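PDB 3CVG: putative metal binding protein from Coccidioides immitis, which probably binds a small ligand or metal ion in the manner of periplasmic substrate-binding proteins, although its function has not been established. Local coordinates for residues T64-I67 against N68-D72. Numbering follows the deposited sequence.
Sequences TVTI and NYLKD
Val-65 and Tyr-69, one helical turn apart, project side by side, and CG1 of the valine lies over one face of the phenol ring, 3.6 Å from its centroid, a CH-pi contact offset toward the rim. Short and beta-branched, Val-65 can lay this single methyl on the flat ring because CG1 stands anti to its own backbone N (chi1 -172°). The same two residues share a short backbone bond, Tyr-69 N to Val-65 O at 2.6 Å, within the regular i to i+4 ladder of an alpha-helix. Leu-70 N reaches Thr-66 O with an N-H...O angle of 160°, Lys-71 N meets Ile-67 O, and Asp-72 N, where the chain leaves helical geometry, bonds to Asn-68 O at 3.0 Å. Thr-64 O accepts from Asn-68 N at 3.1 Å; the Asn-68 ND2 is close but too poorly angled to bond. Thr-66 suits its buried place, its small hydroxyl bonding to Ser-61 OG and Asp-62 O, while Asp-62 OD1 takes the Val-65 amide. Exposed Lys-71 leads its chain away. This short helix, 63-71, of the PBP-superfamily domain follows strand 55-60; apolar Ile-67 and Leu-70 suit the side packed on Leu-240 of strand 234-241, and Ile-67 also meets Ala-85 and Ser-89 of helix 83-91.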
loop_
_atom_site.group_PDB
_atom_site.type_symbol
_atom_site.label_atom_id
_atom_site.label_comp_id
_atom_site.label_asym_id
_atom_site.label_seq_id
_atom_site.Cartn_x
_atom_site.Cartn_y
_atom_site.Cartn_z
ATOM N N THR A 64 1.337 -11.453 2.630
ATOM C CA THR A 64 1.660 -12.807 3.088
ATOM C C THR A 64 0.565 -13.828 2.765
ATOM O O THR A 64 0.851 -14.950 2.322
ATOM C CB THR A 64 1.926 -12.834 4.605
ATOM O OG1 THR A 64 3.025 -11.968 4.916
ATOM C CG2 THR A 64 2.260 -14.250 5.060
ATOM N N VAL A 65 -0.685 -13.434 2.989
ATOM C CA VAL A 65 -1.818 -14.319 2.741
ATOM C C VAL A 65 -2.049 -14.531 1.254
ATOM O O VAL A 65 -2.330 -15.645 0.814
ATOM C CB VAL A 65 -3.105 -13.763 3.375
ATOM C CG1 VAL A 65 -4.221 -14.797 3.281
ATOM C CG2 VAL A 65 -2.844 -13.393 4.818
ATOM N N THR A 66 -1.939 -13.455 0.482
ATOM C CA THR A 66 -2.116 -13.536 -0.962
ATOM C C THR A 66 -1.194 -14.626 -1.499
ATOM O O THR A 66 -1.611 -15.489 -2.272
ATOM C CB THR A 66 -1.772 -12.186 -1.639
ATOM O OG1 THR A 66 -2.750 -11.204 -1.269
ATOM C CG2 THR A 66 -1.744 -12.329 -3.151
ATOM N N ILE A 67 0.062 -14.589 -1.081
ATOM C CA ILE A 67 1.021 -15.588 -1.529
ATOM C C ILE A 67 0.626 -16.965 -0.993
ATOM O O ILE A 67 0.834 -17.976 -1.662
ATOM C CB ILE A 67 2.448 -15.216 -1.079
ATOM C CG1 ILE A 67 2.887 -13.938 -1.805
ATOM C CG2 ILE A 67 3.410 -16.370 -1.359
ATOM C CD1 ILE A 67 4.201 -13.355 -1.328
ATOM N N ASN A 68 0.046 -17.000 0.206
ATOM C CA ASN A 68 -0.395 -18.265 0.796
ATOM C C ASN A 68 -1.545 -18.826 -0.037
ATOM O O ASN A 68 -1.648 -20.043 -0.237
ATOM C CB ASN A 68 -0.867 -18.076 2.246
ATOM C CG ASN A 68 0.277 -17.822 3.209
ATOM O OD1 ASN A 68 1.337 -18.434 3.105
ATOM N ND2 ASN A 68 0.058 -16.928 4.168
ATOM N N TYR A 69 -2.410 -17.929 -0.512
ATOM C CA TYR A 69 -3.538 -18.322 -1.346
ATOM C C TYR A 69 -3.040 -18.871 -2.676
ATOM O O TYR A 69 -3.529 -19.894 -3.156
ATOM C CB TYR A 69 -4.465 -17.132 -1.616
ATOM C CG TYR A 69 -5.324 -16.716 -0.450
ATOM C CD1 TYR A 69 -5.568 -17.587 0.612
ATOM C CD2 TYR A 69 -5.939 -15.467 -0.433
ATOM C CE1 TYR A 69 -6.405 -17.223 1.658
ATOM C CE2 TYR A 69 -6.779 -15.093 0.605
ATOM C CZ TYR A 69 -7.008 -15.974 1.647
ATOM O OH TYR A 69 -7.843 -15.605 2.677
ATOM N N LEU A 70 -2.075 -18.182 -3.277
ATOM C CA LEU A 70 -1.522 -18.624 -4.553
ATOM C C LEU A 70 -0.922 -20.010 -4.370
ATOM O O LEU A 70 -0.993 -20.853 -5.263
ATOM C CB LEU A 70 -0.443 -17.651 -5.040
ATOM C CG LEU A 70 -0.919 -16.242 -5.411
ATOM C CD1 LEU A 70 0.284 -15.328 -5.597
ATOM C CD2 LEU A 70 -1.760 -16.297 -6.683
ATOM N N LYS A 71 -0.340 -20.244 -3.199
ATOM C CA LYS A 71 0.272 -21.530 -2.900
ATOM C C LYS A 71 -0.768 -22.632 -2.788
ATOM O O LYS A 71 -0.571 -23.726 -3.305
ATOM C CB LYS A 71 1.066 -21.452 -1.599
ATOM C CG LYS A 71 1.814 -22.731 -1.270
ATOM C CD LYS A 71 2.853 -22.490 -0.189
ATOM C CE LYS A 71 3.780 -23.689 -0.023
ATOM N NZ LYS A 71 3.056 -24.894 0.475
ATOM N N ASP A 72 -1.872 -22.341 -2.109
ATOM C CA ASP A 72 -2.930 -23.323 -1.925
ATOM C C ASP A 72 -3.988 -23.216 -3.022
ATOM O O ASP A 72 -5.066 -23.800 -2.920
ATOM C CB ASP A 72 -3.575 -23.147 -0.547
ATOM C CG ASP A 72 -2.555 -23.193 0.583
ATOM O OD1 ASP A 72 -1.720 -24.125 0.600
ATOM O OD2 ASP A 72 -2.593 -22.302 1.459
#